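Local coordinates for protein prolyl oligopeptidase (Novosphingobium capsulatum, PDB 1YR2) that probably hydrolyses oligopeptides on the carboxyl side of proline, and less readily alanine, as a serine peptidase of the S9A family, at residues L105-L113 and Y123-S133. Residues are numbered along the deposited sequence; the frame is centred on the assembly and turned at random.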
loop_
_atom_site.group_PDB
_atom_site.type_symbol
_atom_site.label_atom_id
_atom_site.label_comp_id
_atom_site.label_asym_id
_atom_site.label_seq_id
_atom_site.Cartn_x
_atom_site.Cartn_y
_atom_site.Cartn_z
ATOM N N LEU A 105 -12.650 -0.873 -15.193
ATOM C CA LEU A 105 -11.678 -1.538 -14.295
ATOM C C LEU A 105 -11.896 -1.294 -12.799
ATOM O O LEU A 105 -11.296 -2.007 -11.969
ATOM C CB LEU A 105 -10.263 -1.073 -14.628
ATOM C CG LEU A 105 -9.651 -1.559 -15.934
ATOM C CD1 LEU A 105 -8.350 -0.875 -16.206
ATOM C CD2 LEU A 105 -9.413 -3.016 -15.860
ATOM N N ILE A 106 -12.717 -0.305 -12.430
ATOM C CA ILE A 106 -12.844 0.133 -10.999
ATOM C C ILE A 106 -13.591 -0.796 -10.043
ATOM O O ILE A 106 -13.141 -1.030 -8.927
ATOM C CB ILE A 106 -13.559 1.537 -10.902
ATOM C CG1 ILE A 106 -12.765 2.606 -11.623
ATOM C CG2 ILE A 106 -13.752 1.955 -9.399
ATOM C CD1 ILE A 106 -11.276 2.574 -11.255
ATOM N N ASP A 107 -14.754 -1.272 -10.453
ATOM C CA ASP A 107 -15.674 -1.962 -9.573
ATOM C C ASP A 107 -15.626 -3.433 -9.948
ATOM O O ASP A 107 -15.896 -3.827 -11.113
ATOM C CB ASP A 107 -17.112 -1.397 -9.667
ATOM C CG ASP A 107 -17.174 0.101 -9.309
ATOM O OD1 ASP A 107 -16.692 0.490 -8.214
ATOM O OD2 ASP A 107 -17.642 0.989 -10.081
ATOM N N TYR A 108 -15.228 -4.248 -8.979
ATOM C CA TYR A 108 -15.253 -5.680 -9.165
ATOM C C TYR A 108 -15.419 -6.339 -7.791
ATOM O O TYR A 108 -15.110 -5.733 -6.765
ATOM C CB TYR A 108 -13.952 -6.147 -9.837
ATOM C CG TYR A 108 -12.708 -5.545 -9.239
ATOM C CD1 TYR A 108 -12.067 -6.150 -8.152
ATOM C CD2 TYR A 108 -12.188 -4.342 -9.712
ATOM C CE1 TYR A 108 -10.946 -5.572 -7.557
ATOM C CE2 TYR A 108 -11.027 -3.779 -9.130
ATOM C CZ TYR A 108 -10.433 -4.380 -8.062
ATOM O OH TYR A 108 -9.302 -3.821 -7.478
ATOM N N GLU A 109 -15.890 -7.576 -7.777
ATOM C CA GLU A 109 -16.064 -8.309 -6.528
ATOM C C GLU A 109 -14.741 -8.615 -5.830
ATOM O O GLU A 109 -13.672 -8.752 -6.469
ATOM C CB GLU A 109 -16.841 -9.608 -6.799
ATOM C CG GLU A 109 -16.037 -10.666 -7.521
ATOM C CD GLU A 109 -16.890 -11.896 -7.845
ATOM O OE1 GLU A 109 -17.714 -12.295 -6.966
ATOM O OE2 GLU A 109 -16.714 -12.451 -8.964
ATOM N N ARG A 110 -14.817 -8.784 -4.508
ATOM C CA ARG A 110 -13.634 -9.119 -3.710
ATOM C C ARG A 110 -13.987 -10.084 -2.604
ATOM O O ARG A 110 -14.974 -9.929 -1.933
ATOM C CB ARG A 110 -13.002 -7.869 -3.091
ATOM C CG ARG A 110 -13.024 -6.614 -3.959
ATOM C CD ARG A 110 -12.469 -5.348 -3.262
ATOM N NE ARG A 110 -13.407 -4.791 -2.268
ATOM C CZ ARG A 110 -13.350 -5.004 -0.961
ATOM N NH1 ARG A 110 -12.384 -5.754 -0.434
ATOM N NH2 ARG A 110 -14.248 -4.446 -0.165
ATOM N N PHE A 111 -13.148 -11.087 -2.429
ATOM C CA PHE A 111 -13.286 -12.077 -1.366
ATOM C C PHE A 111 -12.229 -11.782 -0.299
ATOM O O PHE A 111 -11.100 -11.406 -0.619
ATOM C CB PHE A 111 -13.102 -13.507 -1.897
ATOM C CG PHE A 111 -14.218 -13.991 -2.744
ATOM C CD1 PHE A 111 -14.267 -13.651 -4.084
ATOM C CD2 PHE A 111 -15.228 -14.788 -2.230
ATOM C CE1 PHE A 111 -15.303 -14.142 -4.893
ATOM C CE2 PHE A 111 -16.227 -15.278 -3.027
ATOM C CZ PHE A 111 -16.279 -14.932 -4.345
ATOM N N GLY A 112 -12.603 -11.936 0.966
ATOM C CA GLY A 112 -11.636 -11.942 2.048
ATOM C C GLY A 112 -11.029 -13.302 2.261
ATOM O O GLY A 112 -11.518 -14.313 1.766
ATOM N N LEU A 113 -9.936 -13.368 3.026
ATOM C CA LEU A 113 -9.344 -14.620 3.379
ATOM C C LEU A 113 -10.351 -15.376 4.243
ATOM O O LEU A 113 -10.862 -14.837 5.230
ATOM C CB LEU A 113 -8.030 -14.446 4.141
ATOM C CG LEU A 113 -6.782 -13.945 3.376
ATOM C CD1 LEU A 113 -5.819 -13.251 4.348
ATOM C CD2 LEU A 113 -6.075 -15.103 2.596
ATOM N N TYR A 123 -16.141 -16.019 5.345
ATOM C CA TYR A 123 -15.351 -15.092 4.541
ATOM C C TYR A 123 -16.168 -13.871 4.182
ATOM O O TYR A 123 -17.356 -13.941 3.979
ATOM C CB TYR A 123 -14.801 -15.789 3.268
ATOM C CG TYR A 123 -15.900 -16.416 2.423
ATOM C CD1 TYR A 123 -16.464 -17.606 2.792
ATOM C CD2 TYR A 123 -16.394 -15.768 1.306
ATOM C CE1 TYR A 123 -17.459 -18.201 2.061
ATOM C CE2 TYR A 123 -17.410 -16.336 0.558
ATOM C CZ TYR A 123 -17.955 -17.551 0.961
ATOM O OH TYR A 123 -18.979 -18.130 0.261
ATOM N N SER A 124 -15.507 -12.728 4.132
ATOM C CA SER A 124 -16.130 -11.519 3.630
ATOM C C SER A 124 -16.283 -11.596 2.083
ATOM O O SER A 124 -15.480 -12.266 1.415
ATOM C CB SER A 124 -15.329 -10.299 4.108
ATOM O OG SER A 124 -14.146 -10.126 3.375
ATOM N N TRP A 125 -17.289 -10.893 1.554
ATOM C CA TRP A 125 -17.515 -10.742 0.142
ATOM C C TRP A 125 -18.158 -9.409 -0.126
ATOM O O TRP A 125 -19.068 -9.028 0.567
ATOM C CB TRP A 125 -18.398 -11.844 -0.420
ATOM C CG TRP A 125 -18.618 -11.750 -1.866
ATOM C CD1 TRP A 125 -17.785 -12.144 -2.829
ATOM C CD2 TRP A 125 -19.778 -11.241 -2.528
ATOM N NE1 TRP A 125 -18.310 -11.894 -4.071
ATOM C CE2 TRP A 125 -19.553 -11.360 -3.913
ATOM C CE3 TRP A 125 -21.007 -10.709 -2.091
ATOM C CZ2 TRP A 125 -20.498 -10.989 -4.863
ATOM C CZ3 TRP A 125 -21.927 -10.333 -3.022
ATOM C CH2 TRP A 125 -21.682 -10.473 -4.399
ATOM N N ASN A 126 -17.648 -8.726 -1.130
ATOM C CA ASN A 126 -18.255 -7.534 -1.696
ATOM C C ASN A 126 -18.528 -7.746 -3.177
ATOM O O ASN A 126 -17.697 -8.210 -3.873
ATOM C CB ASN A 126 -17.304 -6.350 -1.517
ATOM C CG ASN A 126 -18.025 -4.996 -1.599
ATOM O OD1 ASN A 126 -18.697 -4.705 -2.606
ATOM N ND2 ASN A 126 -17.882 -4.154 -0.536
ATOM N N SER A 127 -19.703 -7.358 -3.652
ATOM C CA SER A 127 -20.012 -7.432 -5.087
ATOM C C SER A 127 -19.190 -6.457 -5.935
ATOM O O SER A 127 -19.106 -6.605 -7.163
ATOM C CB SER A 127 -21.488 -7.105 -5.279
ATOM O OG SER A 127 -21.728 -5.806 -4.741
ATOM N N GLY A 128 -18.608 -5.454 -5.291
ATOM C CA GLY A 128 -17.887 -4.373 -5.935
ATOM C C GLY A 128 -18.703 -3.113 -5.721
ATOM O O GLY A 128 -18.165 -2.018 -5.776
ATOM N N LEU A 129 -19.989 -3.281 -5.425
ATOM C CA LEU A 129 -20.929 -2.171 -5.334
ATOM C C LEU A 129 -21.313 -1.746 -3.922
ATOM O O LEU A 129 -21.937 -0.697 -3.762
ATOM C CB LEU A 129 -22.213 -2.559 -6.071
ATOM C CG LEU A 129 -21.974 -2.968 -7.533
ATOM C CD1 LEU A 129 -23.236 -3.559 -8.129
ATOM C CD2 LEU A 129 -21.449 -1.756 -8.306
ATOM N N MET A 130 -20.942 -2.532 -2.917
ATOM C CA MET A 130 -21.459 -2.356 -1.567
ATOM C C MET A 130 -20.503 -1.511 -0.724
ATOM O O MET A 130 -19.319 -1.676 -0.799
ATOM C CB MET A 130 -21.631 -3.717 -0.887
ATOM C CG MET A 130 -22.592 -4.699 -1.556
ATOM S SD MET A 130 -22.153 -6.430 -0.971
ATOM C CE MET A 130 -23.561 -7.313 -1.630
ATOM N N ASN A 131 -21.052 -0.622 0.102
ATOM C CA ASN A 131 -20.243 0.249 0.963
ATOM C C ASN A 131 -19.421 -0.583 1.940
ATOM O O ASN A 131 -18.284 -0.272 2.178
ATOM C CB ASN A 131 -21.137 1.230 1.715
ATOM C CG ASN A 131 -20.360 2.217 2.562
ATOM O OD1 ASN A 131 -20.573 2.310 3.781
ATOM N ND2 ASN A 131 -19.454 2.957 1.941
ATOM N N GLN A 132 -20.013 -1.652 2.480
ATOM C CA GLN A 132 -19.312 -2.584 3.357
ATOM C C GLN A 132 -19.466 -4.002 2.833
ATOM O O GLN A 132 -20.485 -4.351 2.301
ATOM C CB GLN A 132 -19.845 -2.547 4.805
ATOM C CG GLN A 132 -19.733 -1.203 5.564
ATOM C CD GLN A 132 -20.379 -1.293 6.944
ATOM O OE1 GLN A 132 -19.852 -1.976 7.814
ATOM N NE2 GLN A 132 -21.529 -0.648 7.133
ATOM N N SER A 133 -18.449 -4.824 3.021
ATOM C CA SER A 133 -18.564 -6.231 2.692
ATOM C C SER A 133 -19.578 -6.930 3.590
ATOM O O SER A 133 -19.758 -6.553 4.747
ATOM C CB SER A 133 -17.236 -6.915 2.874
ATOM O OG SER A 133 -16.373 -6.594 1.837
HETATM O O HOH W 1 -14.383 -8.849 0.874
HETATM O O HOH W 2 -12.714 -12.886 5.112
#
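W125 turns the edge of its indole onto the face of F111: CD1 sits over the centre of the phenyl ring, 3.5 Å from F111 CZ, with the planes at 59°, a T-shaped pair. With chi1 at -178°, W125 swings its indole away from its own N and over toward F111 and E109. There W125 NE1 donates a hydrogen bond to E109 OE1 (3.0 Å), which uses its anti lone pair and lies in the indole plane. E109 OE2 is held by the backbone N of H451. Y123 lies alongside F111, meeting the edge of that ring.

On the other side of the sheet, R110 bends at chi3 (-75°) and brings its guanidinium alongside the N126 amide, tilted against it, with R110 NH2 3.6 Å from S133 OG. A water bonded to R110 O, S124 OG and S133 OG ties this side together. Backbone hydrogen bonds pair R110 and N126 in both directions, and G112 N donates to S124 O. N126 OD1 accepts from G128 N, an Asx turn, and from M130 N, while ND2 donates to M130 O; an alanine here would probably leave those backbone groups without their mate and let the turn shift. This is the open end of an antiparallel beta hairpin, the first two strands of a four-stranded beta-propeller blade.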